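Local coordinates for protein 2-pyrone-4,6-dicarboxylic acid hydrolase, putative (Pseudomonas putida, PDB 2FFI) that probably hydrolyses the lactone ring of 2-pyrone-4,6-dicarboxylate, within a TIM-barrel fold of the amidohydrolase family, at residues D172-L177 with R203-P208; I165-R170 with K197-Y202. All blocks are in the same frame, centred on the assembly; numbering follows the deposited sequence.

Contact 1: D172-L177 with R203-P208; sequences DARRGL and RLQGSP
Ala173 and Leu204 bring two irregular loops to a CA–CA distance of 5.0 Å. Across this gap Ala173 N donates a hydrogen bond to Leu204 O over 3.0 Å. The methyl of Ala173 packs on Leu204 CB, and so small a side chain lets the two backbones come near enough for the bond, while the Leu204 branch continues past it into the interior. Nearer the solvent, the Arg174 chain runs extended from CG to NE and carries its guanidinium across the Gln205 backbone. Gln205 O sits over one face of that group, 3.0 Å from Arg174 NE, but the angles are too poor for a hydrogen bond. The charge is met within its own loop instead, by the salt bridge from Arg174 NH1 to Asp172 OD1 (2.9 Å), and that same carboxylate oxygen also rests 3.8 Å from Gln205 CB. The arginine is long enough to reach back to Asp172 while lying across the Gln205 carbonyl, and both charges can meet solvent. Ser207, at the N-cap of helix 208-225, caps a backbone N of its first turn, and its OG also bonds the carboxylate of Glu210. The same helix packs against the two loops, which follow strands 163-165 and 194-199, with Ala173 on Asn211 and Phe214 and Leu204 on Asn211.

Contact 2: I165-R170 with K197-Y202; sequences IDHFGR and KVSGIY. With PO4 (phosphate ion), chain C.
With chi1 of -44°, His167 sets its CG beside the backbone N, and the ring turns its ND1 edge to Ser199; the Ser199 hydroxyl, held between its own N and carbonyl carbon (chi1 59°), comes to meet it. ND1 and OG of these two residues form a hydrogen bond of 2.8 Å in which either may be the donor. From the second nitrogen, His167 NE2 donates to O3 of the phosphate at 2.7 Å, near the ring plane, and Arg110 also binds this ion. A histidine suits the place because its two ring nitrogens serve two different partners; a leucine in its place would probably leave the Ser199 hydroxyl and the phosphate oxygen each without this mate. The two segments begin in the last residues of neighbouring parallel strands, 163-165 and 194-199, at the C-terminal end of the barrel sheet, where TIM-barrel amidohydrolases place their active sites, and the phosphate, probably from the crystallisation liquor, lies in a pocket consistent with that. Backbone hydrogen bonds join the strand ends: Lys197 N to Ile165 O at 2.7 Å, and Phe168 N to Lys197 O, also 2.7 Å. Asp166 and Lys197 run side by side, with Asp166 OD2 3.4 Å from Lys197 CE; their charges are paired outside, with Arg110 and Glu141 respectively. The Phe168 ring instead packs on helix 208-225, at Ala215 and Ala218. Val198 CA lies over one face of the ring, 4.0 Å from the Phe168 centroid, a CH-pi contact, while Val198 CG2 touches Phe168 CZ and Ile201 CG2 approaches Phe168 CE2 at 3.6 Å. The flat ring gives Val198 a face to lie on, branched Val198 and Ile201 supply methyls to it, and Ala215 also meets Ile201.

Along the chain the segments alternate, 165-170, 172-177, 197-202, then 203-208, so both contacts join the ends of the same two successive barrel strands, 163-165 and 194-199, and the loops that follow them. Contact 2 lies at the strand ends, its centre about 8 Å from the centre of the chain; contact 1 lies farther along the loops, about 19 Å from it and at the surface. Their centres are about 11 Å apart. They touch where Arg203 CD packs on His167 CD2 at 3.5 Å and Arg170 approaches the Arg203 backbone. Helix 208-225 packs against both, so the loop pair is joined from the phosphate pocket out to the surface.

Contact 1: D172-L177 with R203-P208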
loop_
_atom_site.group_PDB
_atom_site.type_symbol
_atom_site.label_atom_id
_atom_site.label_comp_id
_atom_site.label_asym_id
_atom_site.label_seq_id
_atom_site.Cartn_x
_atom_site.Cartn_y
_atom_site.Cartn_z
ATOM N N ASP A 172 -14.823 -2.226 -8.355
ATOM C CA ASP A 172 -16.143 -2.552 -7.811
ATOM C C ASP A 172 -16.377 -4.066 -7.879
ATOM O O ASP A 172 -16.627 -4.599 -8.959
ATOM C CB ASP A 172 -17.222 -1.849 -8.645
ATOM C CG ASP A 172 -18.210 -1.060 -7.801
ATOM O OD1 ASP A 172 -18.862 -1.656 -6.909
ATOM O OD2 ASP A 172 -18.340 0.166 -8.045
ATOM N N ALA A 173 -16.316 -4.752 -6.739
ATOM C CA ALA A 173 -16.518 -6.207 -6.699
ATOM C C ALA A 173 -17.790 -6.661 -7.414
ATOM O O ALA A 173 -17.835 -7.754 -7.985
ATOM C CB ALA A 173 -16.546 -6.692 -5.261
ATOM N N ARG A 174 -18.828 -5.835 -7.372
ATOM C CA ARG A 174 -20.074 -6.185 -8.038
ATOM C C ARG A 174 -20.175 -5.448 -9.370
ATOM O O ARG A 174 -21.096 -4.660 -9.579
ATOM C CB ARG A 174 -21.264 -5.833 -7.137
ATOM C CG ARG A 174 -21.127 -4.531 -6.342
ATOM C CD ARG A 174 -22.455 -4.233 -5.673
ATOM N NE ARG A 174 -22.397 -3.260 -4.590
ATOM C CZ ARG A 174 -21.968 -2.009 -4.711
ATOM N NH1 ARG A 174 -21.543 -1.553 -5.880
ATOM N NH2 ARG A 174 -21.982 -1.204 -3.653
ATOM N N ARG A 175 -19.226 -5.706 -10.268
ATOM C CA ARG A 175 -19.198 -5.039 -11.569
ATOM C C ARG A 175 -18.454 -5.824 -12.643
ATOM O O ARG A 175 -18.611 -5.564 -13.837
ATOM C CB ARG A 175 -18.566 -3.656 -11.424
ATOM C CG ARG A 175 -19.560 -2.525 -11.220
ATOM C CD ARG A 175 -20.336 -2.278 -12.508
ATOM N NE ARG A 175 -19.451 -1.870 -13.602
ATOM C CZ ARG A 175 -19.527 -2.334 -14.848
ATOM N NH1 ARG A 175 -20.450 -3.230 -15.169
ATOM N NH2 ARG A 175 -18.677 -1.900 -15.773
ATOM N N GLY A 176 -17.636 -6.781 -12.217
ATOM C CA GLY A 176 -16.896 -7.584 -13.174
ATOM C C GLY A 176 -15.501 -7.068 -13.473
ATOM O O GLY A 176 -15.077 -6.043 -12.944
ATOM N N LEU A 177 -14.793 -7.790 -14.333
ATOM C CA LEU A 177 -13.435 -7.441 -14.713
ATOM C C LEU A 177 -13.410 -6.439 -15.856
ATOM O O LEU A 177 -12.395 -5.802 -16.098
ATOM C CB LEU A 177 -12.661 -8.701 -15.119
ATOM C CG LEU A 177 -12.594 -9.833 -14.091
ATOM C CD1 LEU A 177 -11.801 -10.993 -14.657
ATOM C CD2 LEU A 177 -11.958 -9.332 -12.812
ATOM N N ARG A 203 -12.935 -3.887 0.955
ATOM C CA ARG A 203 -13.169 -2.510 0.524
ATOM C C ARG A 203 -13.828 -2.440 -0.852
ATOM O O ARG A 203 -14.188 -1.366 -1.324
ATOM C CB ARG A 203 -11.843 -1.749 0.493
ATOM C CG ARG A 203 -11.291 -1.449 1.864
ATOM C CD ARG A 203 -10.009 -0.647 1.785
ATOM N NE ARG A 203 -9.383 -0.480 3.095
ATOM C CZ ARG A 203 -9.826 0.341 4.044
ATOM N NH1 ARG A 203 -9.179 0.423 5.200
ATOM N NH2 ARG A 203 -10.910 1.080 3.840
ATOM N N LEU A 204 -13.994 -3.593 -1.488
ATOM C CA LEU A 204 -14.584 -3.649 -2.814
ATOM C C LEU A 204 -16.071 -3.326 -2.940
ATOM O O LEU A 204 -16.715 -3.771 -3.889
ATOM C CB LEU A 204 -14.287 -5.014 -3.444
ATOM C CG LEU A 204 -12.862 -5.199 -4.007
ATOM C CD1 LEU A 204 -11.993 -3.970 -3.692
ATOM C CD2 LEU A 204 -12.227 -6.474 -3.442
ATOM N N GLN A 205 -16.608 -2.546 -2.001
ATOM C CA GLN A 205 -18.018 -2.135 -2.032
ATOM C C GLN A 205 -19.009 -3.273 -2.159
ATOM O O GLN A 205 -20.123 -3.080 -2.644
ATOM C CB GLN A 205 -18.282 -1.172 -3.192
ATOM C CG GLN A 205 -18.381 0.275 -2.790
ATOM C CD GLN A 205 -17.116 0.755 -2.133
ATOM O OE1 GLN A 205 -16.978 0.728 -0.900
ATOM N NE2 GLN A 205 -16.165 1.191 -2.956
ATOM N N GLY A 206 -18.621 -4.460 -1.732
ATOM C CA GLY A 206 -19.540 -5.571 -1.848
ATOM C C GLY A 206 -19.677 -6.378 -0.581
ATOM O O GLY A 206 -19.219 -5.974 0.499
ATOM N N SER A 207 -20.323 -7.530 -0.724
ATOM C CA SER A 207 -20.537 -8.443 0.392
ATOM C C SER A 207 -19.275 -9.277 0.556
ATOM O O SER A 207 -18.627 -9.624 -0.429
ATOM C CB SER A 207 -21.722 -9.357 0.096
ATOM O OG SER A 207 -21.456 -10.117 -1.059
ATOM N N PRO A 208 -18.923 -9.631 1.799
ATOM C CA PRO A 208 -17.717 -10.431 2.031
ATOM C C PRO A 208 -17.548 -11.643 1.120
ATOM O O PRO A 208 -16.429 -12.126 0.931
ATOM C CB PRO A 208 -17.823 -10.805 3.512
ATOM C CG PRO A 208 -19.288 -10.750 3.785
ATOM C CD PRO A 208 -19.735 -9.536 3.023
#

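Contact 2: I165-R170 with K197-Y202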
loop_
_atom_site.group_PDB
_atom_site.type_symbol
_atom_site.label_atom_id
_atom_site.label_comp_id
_atom_site.label_asym_id
_atom_site.label_seq_id
_atom_site.Cartn_x
_atom_site.Cartn_y
_atom_site.Cartn_z
ATOM N N ILE A 165 -0.186 0.336 -7.044
ATOM C CA ILE A 165 -1.636 0.522 -6.980
ATOM C C ILE A 165 -2.239 -0.197 -5.772
ATOM O O ILE A 165 -2.025 -1.393 -5.596
ATOM C CB ILE A 165 -2.301 0.007 -8.278
ATOM C CG1 ILE A 165 -1.768 0.789 -9.466
ATOM C CG2 ILE A 165 -3.801 0.227 -8.251
ATOM C CD1 ILE A 165 -2.233 0.252 -10.770
ATOM N N ASP A 166 -3.000 0.536 -4.955
ATOM C CA ASP A 166 -3.614 -0.013 -3.740
ATOM C C ASP A 166 -4.919 -0.777 -3.915
ATOM O O ASP A 166 -5.771 -0.405 -4.717
ATOM C CB ASP A 166 -3.876 1.099 -2.725
ATOM C CG ASP A 166 -2.605 1.697 -2.158
ATOM O OD1 ASP A 166 -2.730 2.624 -1.325
ATOM O OD2 ASP A 166 -1.491 1.255 -2.530
ATOM N N HIS A 167 -5.062 -1.841 -3.130
ATOM C CA HIS A 167 -6.248 -2.684 -3.115
ATOM C C HIS A 167 -6.832 -3.033 -4.466
ATOM O O HIS A 167 -7.909 -2.570 -4.811
ATOM C CB HIS A 167 -7.346 -2.030 -2.284
ATOM C CG HIS A 167 -6.863 -1.443 -0.999
ATOM N ND1 HIS A 167 -5.913 -2.055 -0.217
ATOM C CD2 HIS A 167 -7.210 -0.306 -0.351
ATOM C CE1 HIS A 167 -5.691 -1.321 0.859
ATOM N NE2 HIS A 167 -6.467 -0.255 0.801
ATOM N N PHE A 168 -6.132 -3.852 -5.233
ATOM C CA PHE A 168 -6.646 -4.279 -6.533
ATOM C C PHE A 168 -6.997 -3.111 -7.444
ATOM O O PHE A 168 -7.536 -3.296 -8.540
ATOM C CB PHE A 168 -7.897 -5.124 -6.327
ATOM C CG PHE A 168 -7.652 -6.413 -5.598
ATOM C CD1 PHE A 168 -7.307 -7.564 -6.298
ATOM C CD2 PHE A 168 -7.823 -6.494 -4.218
ATOM C CE1 PHE A 168 -7.147 -8.767 -5.640
ATOM C CE2 PHE A 168 -7.661 -7.704 -3.551
ATOM C CZ PHE A 168 -7.327 -8.845 -4.266
ATOM N N GLY A 169 -6.684 -1.904 -7.006
ATOM C CA GLY A 169 -7.018 -0.761 -7.820
ATOM C C GLY A 169 -8.347 -0.204 -7.358
ATOM O O GLY A 169 -8.914 0.685 -7.995
ATOM N N ARG A 170 -8.840 -0.731 -6.239
ATOM C CA ARG A 170 -10.100 -0.289 -5.660
ATOM C C ARG A 170 -11.216 -0.340 -6.701
ATOM O O ARG A 170 -11.877 0.656 -6.971
ATOM C CB ARG A 170 -9.952 1.133 -5.134
ATOM C CG ARG A 170 -10.746 1.447 -3.883
ATOM C CD ARG A 170 -10.076 0.896 -2.634
ATOM N NE ARG A 170 -10.514 1.577 -1.418
ATOM C CZ ARG A 170 -11.771 1.610 -0.985
ATOM N NH1 ARG A 170 -12.083 2.256 0.143
ATOM N NH2 ARG A 170 -12.715 0.996 -1.684
ATOM N N LYS A 197 -1.140 -3.909 -5.451
ATOM C CA LYS A 197 -1.304 -4.544 -4.153
ATOM C C LYS A 197 -2.639 -5.256 -4.022
ATOM O O LYS A 197 -3.697 -4.696 -4.319
ATOM C CB LYS A 197 -1.170 -3.519 -3.019
ATOM C CG LYS A 197 0.239 -3.357 -2.504
ATOM C CD LYS A 197 0.303 -2.693 -1.131
ATOM C CE LYS A 197 0.558 -1.196 -1.228
ATOM N NZ LYS A 197 1.235 -0.641 -0.018
ATOM N N VAL A 198 -2.570 -6.511 -3.594
ATOM C CA VAL A 198 -3.757 -7.321 -3.374
ATOM C C VAL A 198 -3.987 -7.288 -1.854
ATOM O O VAL A 198 -3.380 -8.029 -1.088
ATOM C CB VAL A 198 -3.543 -8.766 -3.909
ATOM C CG1 VAL A 198 -2.078 -9.140 -3.863
ATOM C CG2 VAL A 198 -4.373 -9.757 -3.097
ATOM N N SER A 199 -4.855 -6.380 -1.435
ATOM C CA SER A 199 -5.154 -6.180 -0.026
ATOM C C SER A 199 -6.512 -5.528 0.211
ATOM O O SER A 199 -7.097 -4.906 -0.679
ATOM C CB SER A 199 -4.060 -5.313 0.628
ATOM O OG SER A 199 -3.931 -4.039 0.004
ATOM N N GLY A 200 -6.996 -5.668 1.437
ATOM C CA GLY A 200 -8.272 -5.090 1.803
ATOM C C GLY A 200 -9.374 -5.417 0.834
ATOM O O GLY A 200 -9.983 -4.515 0.268
ATOM N N ILE A 201 -9.655 -6.697 0.633
ATOM C CA ILE A 201 -10.723 -7.007 -0.303
ATOM C C ILE A 201 -12.033 -6.495 0.298
ATOM O O ILE A 201 -12.975 -6.203 -0.428
ATOM C CB ILE A 201 -10.854 -8.526 -0.610
ATOM C CG1 ILE A 201 -11.608 -9.214 0.520
ATOM C CG2 ILE A 201 -9.487 -9.135 -0.822
ATOM C CD1 ILE A 201 -12.321 -10.474 0.063
ATOM N N TYR A 202 -12.083 -6.368 1.620
ATOM C CA TYR A 202 -13.301 -5.897 2.274
ATOM C C TYR A 202 -13.644 -4.451 1.929
ATOM O O TYR A 202 -14.545 -3.859 2.530
ATOM C CB TYR A 202 -13.190 -6.029 3.784
ATOM C CG TYR A 202 -11.949 -5.407 4.345
ATOM C CD1 TYR A 202 -10.808 -6.176 4.570
ATOM C CD2 TYR A 202 -11.914 -4.051 4.668
ATOM C CE1 TYR A 202 -9.661 -5.613 5.108
ATOM C CE2 TYR A 202 -10.769 -3.474 5.205
ATOM C CZ TYR A 202 -9.644 -4.262 5.427
ATOM O OH TYR A 202 -8.504 -3.714 5.976
HETATM P P PO4 C . -5.936 2.677 3.702
HETATM O O1 PO4 C . -4.689 3.482 3.688
HETATM O O2 PO4 C . -7.079 3.513 3.256
HETATM O O3 PO4 C . -5.790 1.524 2.782
HETATM O O4 PO4 C . -6.189 2.193 5.081
#